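Long-range contacts in DNA photolyase (Agrobacterium tumefaciens, PDB 4U63), which probably uses light absorbed by its folate antenna and its flavin cofactor to split cyclobutane pyrimidine dimers in damaged DNA: residues A[119-124]-A[152-157]; A[166-171]-A[300-305]. All coordinates share one frame; numbering follows the deposited sequence.

Interaction 1: residues A[119-124]-A[152-157]; sequences RRYDPT and HEPSRL. With SO4 (sulfate ion), chain D; SO4 (sulfate ion), chain E.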
ATOM      1  N   ARG A 119       6.134 -15.882   3.282  1.00 19.99           N
ATOM      2  CA  ARG A 119       7.014 -14.935   3.953  1.00 21.60           C
ATOM      3  C   ARG A 119       6.459 -13.525   3.839  1.00 20.72           C
ATOM      4  O   ARG A 119       5.829 -13.163   2.822  1.00 19.83           O
ATOM      5  CB  ARG A 119       8.413 -14.972   3.342  1.00 23.38           C
ATOM      6  CG  ARG A 119       9.147 -16.255   3.604  1.00 26.83           C
ATOM      7  CD  ARG A 119      10.389 -16.359   2.749  1.00 30.31           C
ATOM      8  NE  ARG A 119      10.919 -17.713   2.807  1.00 30.21           N
ATOM      9  CZ  ARG A 119      11.721 -18.260   1.899  1.00 33.81           C
ATOM     10  NH1 ARG A 119      12.112 -17.578   0.817  1.00 36.18           N
ATOM     11  NH2 ARG A 119      12.135 -19.512   2.073  1.00 36.92           N
ATOM     12  N   ARG A 120       6.665 -12.761   4.900  1.00 20.46           N
ATOM     13  CA  ARG A 120       6.360 -11.339   4.924  1.00 20.57           C
ATOM     14  C   ARG A 120       7.671 -10.670   5.226  1.00 20.77           C
ATOM     15  O   ARG A 120       8.422 -11.123   6.080  1.00 23.53           O
ATOM     16  CB  ARG A 120       5.276 -10.991   5.946  1.00 21.41           C
ATOM     17  CG  ARG A 120       5.564 -11.399   7.375  1.00 20.95           C
ATOM     18  CD  ARG A 120       4.341 -11.193   8.239  1.00 22.45           C
ATOM     19  NE  ARG A 120       4.473 -11.840   9.542  1.00 23.17           N
ATOM     20  CZ  ARG A 120       3.555 -11.796  10.508  1.00 22.98           C
ATOM     21  NH1 ARG A 120       2.419 -11.127  10.336  1.00 22.25           N
ATOM     22  NH2 ARG A 120       3.775 -12.429  11.658  1.00 25.70           N
ATOM     23  N   TYR A 121       7.949  -9.592   4.517  1.00 22.91           N
ATOM     24  CA  TYR A 121       9.293  -9.054   4.481  1.00 24.33           C
ATOM     25  C   TYR A 121       9.475  -7.758   5.249  1.00 24.65           C
ATOM     26  O   TYR A 121      10.571  -7.231   5.283  1.00 27.06           O
ATOM     27  CB  TYR A 121       9.734  -8.905   3.040  1.00 24.09           C
ATOM     28  CG  TYR A 121       9.908 -10.228   2.318  1.00 23.32           C
ATOM     29  CD1 TYR A 121       8.848 -10.826   1.656  1.00 24.70           C
ATOM     30  CD2 TYR A 121      11.131 -10.869   2.284  1.00 24.49           C
ATOM     31  CE1 TYR A 121       8.998 -12.028   0.986  1.00 25.95           C
ATOM     32  CE2 TYR A 121      11.292 -12.075   1.623  1.00 25.55           C
ATOM     33  CZ  TYR A 121      10.219 -12.647   0.971  1.00 25.07           C
ATOM     34  OH  TYR A 121      10.365 -13.833   0.304  1.00 25.24           O
ATOM     35  N   ASP A 122       8.410  -7.247   5.859  1.00 21.67           N
ATOM     36  CA  ASP A 122       8.554  -6.179   6.839  1.00 23.60           C
ATOM     37  C   ASP A 122       9.337  -6.751   8.028  1.00 25.03           C
ATOM     38  O   ASP A 122       9.004  -7.832   8.523  1.00 25.71           O
ATOM     39  CB  ASP A 122       7.200  -5.609   7.277  1.00 27.10           C
ATOM     40  CG  ASP A 122       6.316  -6.631   7.952  1.00 26.29           C
ATOM     41  OD1 ASP A 122       5.774  -7.518   7.258  1.00 26.74           O
ATOM     42  OD2 ASP A 122       6.151  -6.543   9.182  1.00 33.37           O
ATOM     43  N   PRO A 123      10.393  -6.049   8.477  1.00 25.18           N
ATOM     44  CA  PRO A 123      11.223  -6.628   9.541  1.00 25.97           C
ATOM     45  C   PRO A 123      10.484  -7.115  10.807  1.00 27.80           C
ATOM     46  O   PRO A 123      10.853  -8.162  11.330  1.00 28.11           O
ATOM     47  CB  PRO A 123      12.195  -5.496   9.863  1.00 26.33           C
ATOM     48  CG  PRO A 123      12.382  -4.808   8.549  1.00 25.08           C
ATOM     49  CD  PRO A 123      11.015  -4.831   7.918  1.00 24.52           C
ATOM     50  N   THR A 124       9.462  -6.392  11.284  1.00 26.97           N
ATOM     51  CA  THR A 124       8.743  -6.821  12.497  0.54 29.55           C
ATOM     52  C   THR A 124       8.015  -8.154  12.291  1.00 26.28           C
ATOM     53  O   THR A 124       8.119  -9.051  13.137  1.00 27.58           O
ATOM     54  CB  THR A 124       7.744  -5.765  13.011  0.54 31.21           C
ATOM     55  OG1 THR A 124       6.809  -5.430  11.983  0.54 33.48           O
ATOM     56  CG2 THR A 124       8.478  -4.509  13.473  0.54 31.62           C
ATOM     57  N   HIS A 152      12.119  -9.892  -5.604  1.00 21.51           N
ATOM     58  CA  HIS A 152      13.520 -10.111  -5.176  1.00 20.57           C
ATOM     59  C   HIS A 152      13.561 -10.499  -3.710  1.00 20.95           C
ATOM     60  O   HIS A 152      12.574 -10.343  -2.989  1.00 20.16           O
ATOM     61  CB  HIS A 152      14.375  -8.860  -5.457  1.00 19.63           C
ATOM     62  CG  HIS A 152      14.411  -7.871  -4.332  1.00 19.23           C
ATOM     63  ND1 HIS A 152      13.340  -7.073  -4.011  1.00 18.50           N
ATOM     64  CD2 HIS A 152      15.395  -7.547  -3.456  1.00 20.06           C
ATOM     65  CE1 HIS A 152      13.649  -6.306  -2.985  1.00 19.14           C
ATOM     66  NE2 HIS A 152      14.891  -6.572  -2.629  1.00 19.24           N
ATOM     67  N   GLU A 153      14.716 -11.002  -3.283  1.00 22.63           N
ATOM     68  CA  GLU A 153      14.951 -11.393  -1.907  1.00 26.43           C
ATOM     69  C   GLU A 153      15.817 -10.302  -1.279  1.00 20.99           C
ATOM     70  O   GLU A 153      16.989 -10.217  -1.594  1.00 23.09           O
ATOM     71  CB  GLU A 153      15.647 -12.760  -1.849  1.00 34.68           C
ATOM     72  CG  GLU A 153      14.701 -13.961  -1.923  1.00 46.63           C
ATOM     73  CD  GLU A 153      13.937 -14.229  -0.614  1.00 55.19           C
ATOM     74  OE1 GLU A 153      14.525 -14.109   0.481  1.00 64.20           O
ATOM     75  OE2 GLU A 153      12.745 -14.580  -0.669  1.00 57.00           O
ATOM     76  N   PRO A 154      15.223  -9.440  -0.419  1.00 21.79           N
ATOM     77  CA  PRO A 154      16.027  -8.308   0.066  1.00 21.13           C
ATOM     78  C   PRO A 154      17.261  -8.690   0.868  1.00 21.61           C
ATOM     79  O   PRO A 154      18.221  -7.942   0.858  1.00 24.54           O
ATOM     80  CB  PRO A 154      15.055  -7.498   0.942  1.00 24.51           C
ATOM     81  CG  PRO A 154      13.852  -8.336   1.125  1.00 27.47           C
ATOM     82  CD  PRO A 154      13.813  -9.344   0.025  1.00 23.13           C
ATOM     83  N   SER A 155      17.235  -9.843   1.533  1.00 21.95           N
ATOM     84  CA  SER A 155      18.371 -10.260   2.352  1.00 22.37           C
ATOM     85  C   SER A 155      19.512 -10.862   1.529  1.00 22.62           C
ATOM     86  O   SER A 155      20.603 -11.050   2.048  1.00 28.75           O
ATOM     87  CB  SER A 155      17.930 -11.262   3.422  1.00 28.01           C
ATOM     88  OG  SER A 155      17.607 -12.515   2.858  1.00 28.58           O
ATOM     89  N   ARG A 156      19.263 -11.168   0.264  1.00 23.46           N
ATOM     90  CA  ARG A 156      20.271 -11.781  -0.597  1.00 25.51           C
ATOM     91  C   ARG A 156      20.784 -10.869  -1.712  1.00 24.43           C
ATOM     92  O   ARG A 156      21.949 -10.944  -2.080  1.00 26.79           O
ATOM     93  CB  ARG A 156      19.701 -13.061  -1.206  1.00 32.93           C
ATOM     94  CG  ARG A 156      19.226 -14.083  -0.177  1.00 43.43           C
ATOM     95  CD  ARG A 156      18.780 -15.365  -0.864  1.00 57.15           C
ATOM     96  NE  ARG A 156      17.855 -16.148  -0.038  1.00 70.09           N
ATOM     97  CZ  ARG A 156      16.942 -17.010  -0.504  1.00 81.41           C
ATOM     98  NH1 ARG A 156      16.794 -17.224  -1.814  1.00 88.96           N
ATOM     99  NH2 ARG A 156      16.155 -17.664   0.349  1.00 82.36           N
ATOM    100  N   LEU A 157      19.930 -10.020  -2.258  1.00 23.03           N
ATOM    101  CA  LEU A 157      20.314  -9.186  -3.395  1.00 21.90           C
ATOM    102  C   LEU A 157      21.281  -8.077  -2.979  1.00 22.22           C
ATOM    103  O   LEU A 157      20.967  -7.281  -2.099  1.00 23.42           O
ATOM    104  CB  LEU A 157      19.083  -8.563  -4.052  1.00 24.37           C
ATOM    105  CG  LEU A 157      19.429  -7.732  -5.294  1.00 26.71           C
ATOM    106  CD1 LEU A 157      19.851  -8.615  -6.463  1.00 31.68           C
ATOM    107  CD2 LEU A 157      18.261  -6.841  -5.683  1.00 24.69           C
TER
HETATM  108  S   SO4 D1003      13.967 -20.479  -0.947  0.75 67.09           S
HETATM  109  O1  SO4 D1003      14.031 -20.633   0.518  0.75 59.26           O
HETATM  110  O2  SO4 D1003      13.561 -21.761  -1.558  0.75 66.14           O
HETATM  111  O3  SO4 D1003      15.305 -20.108  -1.446  0.75 71.23           O
HETATM  112  O4  SO4 D1003      12.994 -19.425  -1.311  0.75 59.34           O
HETATM  113  S   SO4 E1004      11.991 -21.962   5.515  1.00 40.65           S
HETATM  114  O1  SO4 E1004      13.018 -22.559   6.389  1.00 38.65           O
HETATM  115  O2  SO4 E1004      10.998 -22.965   5.098  1.00 39.50           O
HETATM  116  O3  SO4 E1004      11.332 -20.881   6.277  1.00 44.05           O
HETATM  117  O4  SO4 E1004      12.635 -21.417   4.302  1.00 44.80           O

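Interaction 2: residues A[166-171]-A[300-305]; sequences RVYTPF and REFCYH. With FAD (flavin-adenine dinucleotide), chain C.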
ATOM      1  N   ARG A 166      21.257   1.297  -2.504  1.00 19.82           N
ATOM      2  CA  ARG A 166      20.866   2.572  -1.902  1.00 22.60           C
ATOM      3  C   ARG A 166      20.208   3.512  -2.902  1.00 23.05           C
ATOM      4  O   ARG A 166      19.647   4.525  -2.493  1.00 21.11           O
ATOM      5  CB  ARG A 166      22.092   3.316  -1.342  1.00 25.84           C
ATOM      6  CG  ARG A 166      23.071   2.492  -0.526  1.00 30.10           C
ATOM      7  CD  ARG A 166      22.378   1.776   0.602  1.00 25.74           C
ATOM      8  NE  ARG A 166      23.313   1.396   1.662  1.00 23.18           N
ATOM      9  CZ  ARG A 166      22.940   1.027   2.886  1.00 20.58           C
ATOM     10  NH1 ARG A 166      21.655   0.989   3.221  1.00 22.54           N
ATOM     11  NH2 ARG A 166      23.854   0.707   3.793  1.00 20.17           N
ATOM     12  N   VAL A 167      20.296   3.178  -4.195  1.00 20.66           N
ATOM     13  CA  VAL A 167      19.886   4.056  -5.304  1.00 20.54           C
ATOM     14  C   VAL A 167      18.999   3.271  -6.274  1.00 20.08           C
ATOM     15  O   VAL A 167      19.303   2.125  -6.622  1.00 20.27           O
ATOM     16  CB  VAL A 167      21.127   4.593  -6.066  1.00 23.95           C
ATOM     17  CG1 VAL A 167      20.733   5.625  -7.123  1.00 26.01           C
ATOM     18  CG2 VAL A 167      22.128   5.206  -5.088  1.00 26.49           C
ATOM     19  N   TYR A 168      17.911   3.895  -6.728  1.00 17.84           N
ATOM     20  CA  TYR A 168      16.914   3.185  -7.533  1.00 18.61           C
ATOM     21  C   TYR A 168      17.423   2.644  -8.867  1.00 18.40           C
ATOM     22  O   TYR A 168      17.243   1.479  -9.151  1.00 18.07           O
ATOM     23  CB  TYR A 168      15.696   4.055  -7.788  1.00 18.34           C
ATOM     24  CG  TYR A 168      14.691   3.365  -8.688  1.00 17.38           C
ATOM     25  CD1 TYR A 168      13.807   2.424  -8.183  1.00 17.03           C
ATOM     26  CD2 TYR A 168      14.667   3.620 -10.059  1.00 19.87           C
ATOM     27  CE1 TYR A 168      12.886   1.782  -9.014  1.00 16.69           C
ATOM     28  CE2 TYR A 168      13.765   2.983 -10.887  1.00 20.94           C
ATOM     29  CZ  TYR A 168      12.885   2.059 -10.360  1.00 19.03           C
ATOM     30  OH  TYR A 168      11.984   1.429 -11.178  1.00 20.52           O
ATOM     31  N   THR A 169      18.043   3.483  -9.680  1.00 19.00           N
ATOM     32  CA  THR A 169      18.348   3.077 -11.051  1.00 21.36           C
ATOM     33  C   THR A 169      19.185   1.779 -11.140  1.00 19.65           C
ATOM     34  O   THR A 169      18.816   0.885 -11.876  1.00 22.40           O
ATOM     35  CB  THR A 169      18.929   4.242 -11.868  1.00 25.16           C
ATOM     36  OG1 THR A 169      17.912   5.240 -12.020  1.00 26.57           O
ATOM     37  CG2 THR A 169      19.363   3.776 -13.254  1.00 28.80           C
ATOM     38  N   PRO A 170      20.296   1.659 -10.373  1.00 21.33           N
ATOM     39  CA  PRO A 170      21.033   0.371 -10.427  1.00 21.69           C
ATOM     40  C   PRO A 170      20.201  -0.854  -9.956  1.00 19.83           C
ATOM     41  O   PRO A 170      20.348  -1.959 -10.489  1.00 23.31           O
ATOM     42  CB  PRO A 170      22.245   0.619  -9.514  1.00 23.11           C
ATOM     43  CG  PRO A 170      22.395   2.107  -9.470  1.00 24.49           C
ATOM     44  CD  PRO A 170      20.998   2.663  -9.562  1.00 22.39           C
ATOM     45  N   PHE A 171      19.331  -0.638  -8.968  1.00 18.87           N
ATOM     46  CA  PHE A 171      18.428  -1.669  -8.453  1.00 17.54           C
ATOM     47  C   PHE A 171      17.427  -2.091  -9.559  1.00 18.86           C
ATOM     48  O   PHE A 171      17.228  -3.277  -9.811  1.00 20.32           O
ATOM     49  CB  PHE A 171      17.720  -1.123  -7.206  1.00 17.55           C
ATOM     50  CG  PHE A 171      16.731  -2.054  -6.594  1.00 18.13           C
ATOM     51  CD1 PHE A 171      17.129  -3.048  -5.710  1.00 18.66           C
ATOM     52  CD2 PHE A 171      15.387  -1.930  -6.885  1.00 18.69           C
ATOM     53  CE1 PHE A 171      16.195  -3.900  -5.136  1.00 17.16           C
ATOM     54  CE2 PHE A 171      14.460  -2.781  -6.319  1.00 18.01           C
ATOM     55  CZ  PHE A 171      14.861  -3.767  -5.457  1.00 16.09           C
ATOM     56  N   ARG A 300       8.109  -0.428  -5.697  1.00 16.74           N
ATOM     57  CA  ARG A 300       7.617  -1.180  -4.527  1.00 17.01           C
ATOM     58  C   ARG A 300       8.718  -2.096  -3.968  1.00 16.34           C
ATOM     59  O   ARG A 300       8.985  -2.104  -2.758  1.00 17.51           O
ATOM     60  CB  ARG A 300       6.338  -1.966  -4.872  1.00 17.34           C
ATOM     61  CG  ARG A 300       5.859  -2.930  -3.790  1.00 16.81           C
ATOM     62  CD  ARG A 300       4.498  -3.524  -4.138  1.00 17.88           C
ATOM     63  NE  ARG A 300       4.081  -4.553  -3.181  1.00 16.79           N
ATOM     64  CZ  ARG A 300       4.437  -5.838  -3.211  1.00 17.59           C
ATOM     65  NH1 ARG A 300       5.228  -6.325  -4.178  1.00 19.31           N
ATOM     66  NH2 ARG A 300       3.988  -6.661  -2.271  1.00 19.14           N
ATOM     67  N   GLU A 301       9.373  -2.838  -4.865  1.00 16.53           N
ATOM     68  CA  GLU A 301      10.508  -3.693  -4.485  1.00 16.75           C
ATOM     69  C   GLU A 301      11.579  -2.905  -3.754  1.00 16.95           C
ATOM     70  O   GLU A 301      12.093  -3.336  -2.709  1.00 16.64           O
ATOM     71  CB  GLU A 301      11.128  -4.342  -5.720  1.00 17.68           C
ATOM     72  CG  GLU A 301      10.193  -5.279  -6.474  1.00 17.90           C
ATOM     73  CD  GLU A 301       9.925  -6.570  -5.734  1.00 19.06           C
ATOM     74  OE1 GLU A 301      10.868  -7.152  -5.124  1.00 20.55           O
ATOM     75  OE2 GLU A 301       8.760  -7.020  -5.771  1.00 19.61           O
ATOM     76  N   PHE A 302      11.924  -1.748  -4.316  1.00 16.60           N
ATOM     77  CA  PHE A 302      12.984  -0.925  -3.765  1.00 16.97           C
ATOM     78  C   PHE A 302      12.620  -0.424  -2.368  1.00 15.57           C
ATOM     79  O   PHE A 302      13.471  -0.394  -1.478  1.00 16.37           O
ATOM     80  CB  PHE A 302      13.278   0.237  -4.710  1.00 16.31           C
ATOM     81  CG  PHE A 302      14.482   1.048  -4.336  1.00 16.35           C
ATOM     82  CD1 PHE A 302      15.716   0.438  -4.107  1.00 18.97           C
ATOM     83  CD2 PHE A 302      14.402   2.450  -4.252  1.00 17.11           C
ATOM     84  CE1 PHE A 302      16.836   1.198  -3.768  1.00 18.73           C
ATOM     85  CE2 PHE A 302      15.519   3.204  -3.928  1.00 18.64           C
ATOM     86  CZ  PHE A 302      16.740   2.576  -3.681  1.00 18.45           C
ATOM     87  N   CYS A 303      11.358  -0.034  -2.173  1.00 16.57           N
ATOM     88  CA  CYS A 303      10.904   0.398  -0.843  1.00 17.02           C
ATOM     89  C   CYS A 303      11.103  -0.711   0.199  1.00 16.12           C
ATOM     90  O   CYS A 303      11.561  -0.446   1.325  1.00 16.31           O
ATOM     91  CB  CYS A 303       9.447   0.858  -0.887  1.00 17.40           C
ATOM     92  SG  CYS A 303       9.204   2.400  -1.803  1.00 18.41           S
ATOM     93  N   TYR A 304      10.770  -1.951  -0.176  1.00 17.24           N
ATOM     94  CA  TYR A 304      10.988  -3.104   0.705  1.00 16.65           C
ATOM     95  C   TYR A 304      12.484  -3.377   0.939  1.00 16.82           C
ATOM     96  O   TYR A 304      12.875  -3.775   2.034  1.00 17.95           O
ATOM     97  CB  TYR A 304      10.254  -4.351   0.192  1.00 18.41           C
ATOM     98  CG  TYR A 304       8.823  -4.409   0.667  1.00 17.24           C
ATOM     99  CD1 TYR A 304       8.504  -5.010   1.877  1.00 19.48           C
ATOM    100  CD2 TYR A 304       7.789  -3.849  -0.076  1.00 17.16           C
ATOM    101  CE1 TYR A 304       7.204  -5.057   2.332  1.00 19.97           C
ATOM    102  CE2 TYR A 304       6.483  -3.896   0.377  1.00 18.45           C
ATOM    103  CZ  TYR A 304       6.201  -4.509   1.578  1.00 18.89           C
ATOM    104  OH  TYR A 304       4.927  -4.570   2.057  1.00 20.59           O
ATOM    105  N   HIS A 305      13.304  -3.156  -0.089  1.00 17.40           N
ATOM    106  CA  HIS A 305      14.765  -3.285   0.050  1.00 18.12           C
ATOM    107  C   HIS A 305      15.295  -2.330   1.113  1.00 17.97           C
ATOM    108  O   HIS A 305      16.087  -2.711   1.989  1.00 18.97           O
ATOM    109  CB  HIS A 305      15.440  -3.010  -1.298  1.00 18.20           C
ATOM    110  CG  HIS A 305      16.842  -3.484  -1.369  1.00 19.90           C
ATOM    111  ND1 HIS A 305      17.172  -4.805  -1.562  1.00 20.65           N
ATOM    112  CD2 HIS A 305      18.008  -2.818  -1.261  1.00 19.39           C
ATOM    113  CE1 HIS A 305      18.481  -4.936  -1.565  1.00 20.90           C
ATOM    114  NE2 HIS A 305      19.011  -3.744  -1.397  1.00 21.65           N
TER
HETATM  115  PA  FAD C1002       0.512   2.391 -10.688  1.00 19.09           P
HETATM  116  O1A FAD C1002       1.023   3.647 -11.316  1.00 19.28           O
HETATM  117  O2A FAD C1002      -0.471   1.558 -11.442  1.00 19.91           O
HETATM  118  O5B FAD C1002       1.805   1.546 -10.253  1.00 19.06           O
HETATM  119  C5B FAD C1002       1.777   0.119 -10.127  1.00 15.28           C
HETATM  120  C4B FAD C1002       2.268  -0.337  -8.761  1.00 18.45           C
HETATM  121  O4B FAD C1002       3.613   0.077  -8.528  1.00 20.08           O
HETATM  122  C3B FAD C1002       1.471   0.233  -7.611  1.00 19.02           C
HETATM  123  O3B FAD C1002       0.233  -0.470  -7.409  1.00 19.79           O
HETATM  124  C2B FAD C1002       2.449   0.106  -6.463  1.00 18.36           C
HETATM  125  O2B FAD C1002       2.449  -1.214  -5.914  1.00 18.39           O
HETATM  126  C1B FAD C1002       3.778   0.362  -7.129  1.00 18.33           C
HETATM  127  N9A FAD C1002       4.249   1.760  -7.019  1.00 17.95           N
HETATM  128  C8A FAD C1002       4.011   2.748  -7.900  1.00 20.51           C
HETATM  129  N7A FAD C1002       4.610   3.896  -7.522  1.00 18.66           N
HETATM  130  C5A FAD C1002       5.273   3.643  -6.373  1.00 17.03           C
HETATM  131  C6A FAD C1002       6.098   4.430  -5.452  1.00 16.38           C
HETATM  132  N6A FAD C1002       6.342   5.731  -5.704  1.00 19.76           N
HETATM  133  N1A FAD C1002       6.585   3.795  -4.362  1.00 16.79           N
HETATM  134  C2A FAD C1002       6.325   2.491  -4.112  1.00 17.64           C
HETATM  135  N3A FAD C1002       5.575   1.719  -4.925  1.00 17.88           N
HETATM  136  C4A FAD C1002       5.033   2.238  -6.044  1.00 17.28           C
HETATM  137  N1  FAD C1002       2.245   3.111  -2.283  1.00 17.23           N
HETATM  138  C2  FAD C1002       1.734   2.052  -1.617  1.00 18.83           C
HETATM  139  O2  FAD C1002       1.576   0.992  -2.263  1.00 20.28           O
HETATM  140  N3  FAD C1002       1.407   2.120  -0.302  1.00 17.94           N
HETATM  141  C4  FAD C1002       1.575   3.254   0.425  1.00 18.04           C
HETATM  142  O4  FAD C1002       1.285   3.308   1.649  1.00 18.41           O
HETATM  143  C4X FAD C1002       2.119   4.453  -0.244  1.00 17.11           C
HETATM  144  N5  FAD C1002       2.300   5.648   0.392  1.00 18.77           N
HETATM  145  C5X FAD C1002       2.831   6.719  -0.267  1.00 16.61           C
HETATM  146  C6  FAD C1002       3.044   7.927   0.385  1.00 17.20           C
HETATM  147  C7  FAD C1002       3.574   9.035  -0.284  1.00 18.10           C
HETATM  148  C7M FAD C1002       3.798  10.341   0.443  1.00 20.02           C
HETATM  149  C8  FAD C1002       3.914   8.932  -1.720  1.00 17.07           C
HETATM  150  C8M FAD C1002       4.496  10.094  -2.495  1.00 18.76           C
HETATM  151  C9  FAD C1002       3.704   7.744  -2.370  1.00 16.18           C
HETATM  152  C9A FAD C1002       3.181   6.623  -1.720  1.00 17.05           C
HETATM  153  N10 FAD C1002       2.960   5.393  -2.407  1.00 18.41           N
HETATM  154  C10 FAD C1002       2.442   4.303  -1.686  1.00 17.95           C
HETATM  155  C1' FAD C1002       3.339   5.200  -3.812  1.00 18.36           C
HETATM  156  C2' FAD C1002       2.336   5.466  -4.913  1.00 17.31           C
HETATM  157  O2' FAD C1002       1.814   6.792  -4.767  1.00 19.40           O
HETATM  158  C3' FAD C1002       1.227   4.433  -4.942  1.00 17.33           C
HETATM  159  O3' FAD C1002       1.763   3.115  -5.022  1.00 20.03           O
HETATM  160  C4' FAD C1002       0.332   4.701  -6.152  1.00 17.55           C
HETATM  161  O4' FAD C1002      -0.369   5.926  -5.950  1.00 19.81           O
HETATM  162  C5' FAD C1002      -0.649   3.559  -6.317  1.00 17.08           C
HETATM  163  O5' FAD C1002      -1.524   3.762  -7.437  1.00 18.77           O
HETATM  164  P   FAD C1002      -1.537   2.666  -8.612  1.00 17.87           P
HETATM  165  O1P FAD C1002      -2.576   3.065  -9.600  1.00 18.47           O
HETATM  166  O2P FAD C1002      -1.682   1.285  -8.036  1.00 18.83           O
HETATM  167  O3P FAD C1002      -0.066   2.829  -9.235  1.00 17.89           O

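Interaction 1: residues A[119-124]-A[152-157]
Tyr121 and Glu153 carry this contact, the phenol hydroxyl giving a short hydrogen bond from OH to OE2 of Glu153 (2.7 Å). The hydroxyl reaches OE2 on its syn side, 32° out of the carboxylate plane, and the ring stands steeply to that plane, at 68°. The glutamate chain bends at CB-CG (chi2 -76°), which swings the carboxylate round to Tyr121 OH and Arg119 NH1. The hydroxyl anchors the ring at one end; farther back, CD2 of Tyr121 packs obliquely on CD of Pro154 at 3.8 Å.

Tyr121 belongs to the turn that leaves strand 114-118 of the parallel α/β sheet and enters helix 123-138, whose N-cap is Asp122; the 152-157 loop follows the edge strand 142-146.

Arg119 extends to a weak, bent bond from NH1 to Glu153 OE2 (3.4 Å), part of a salt-bridge network with Arg156. Its NH1 and NH2 both bond one sulfate (chain D), probably from the crystallisation liquor, NH2 lying 2.7 Å from O1 of that ion; NH2 also bonds O4 of a second sulfate (chain E). Arg156 NH2 donates to O3 of the chain D ion at 3.1 Å. Lys133, Arg137 and Ser145 also bind sulfate here.

Interaction 2: residues A[166-171]-A[300-305]
Phe302 of helix 287-309 drives its ring into the start of helix 168-177, where the backbone of Val167 and Tyr168 and the ring of Phe171 receive it. With CG anti to the backbone N (chi1 -172°), the side chain runs outward from its helix. CB comes first, 3.6 Å from CE2 of Phe171. Beyond it CG is near both CD2 of Phe171 and CD1 of Tyr168, and there the two edges of the phenyl part company: CD1 sits over a face of Phe171, 3.7 Å from its CG, while CD2 faces the edge of Tyr168, 4.0 Å from CD1 of that ring. CE1 continues to the Val167 carbonyl group and CE2 to the Tyr168 backbone. At the tip, Phe302 CZ is 3.5 Å from Tyr168 N.

Tyr168 CA rests over one face of Phe302 in a CH-pi contact, and its ring makes an offset edge-to-face pair with Phe302, planes at 76°. Phe171 CE1 lies over the imidazole face of His305, completing an aromatic cluster between helix 168-177 and helix 287-309, which also lines the FAD pocket through Cys303. Tyr168 OH bonds the backbone O of Lys295, and His305 uses ND1 with His152 and NE2 with Tyr165 N. With these polar atoms satisfied elsewhere and no hydrogen bond crossing between the segments, the fit depends on the shape and mutual tilt of the rings.

The two contacts differ in burial and in chemistry. Interaction 1, partly buried, ties the loops that follow strands 114-118 and 142-146 through charge and a phenol hydroxyl, with sulfate at its outer margin; interaction 2 is buried, built mainly of aromatic rings packed on each other and on backbone, and joins helices 168-177 and 287-309. Their centres are 13 Å apart, and His152 bridges them: its ND1 probably hydrogen-bonds to Glu301 OE1 (2.7 Å) and its NE2 to His305 ND1 (3.1 Å). Leu157 adds an apolar link, its CD2 packing on Phe171 CE1. The 152-157 loop thus meets both sides of interaction 2, and helix 287-309 connects this region to the flavin pocket.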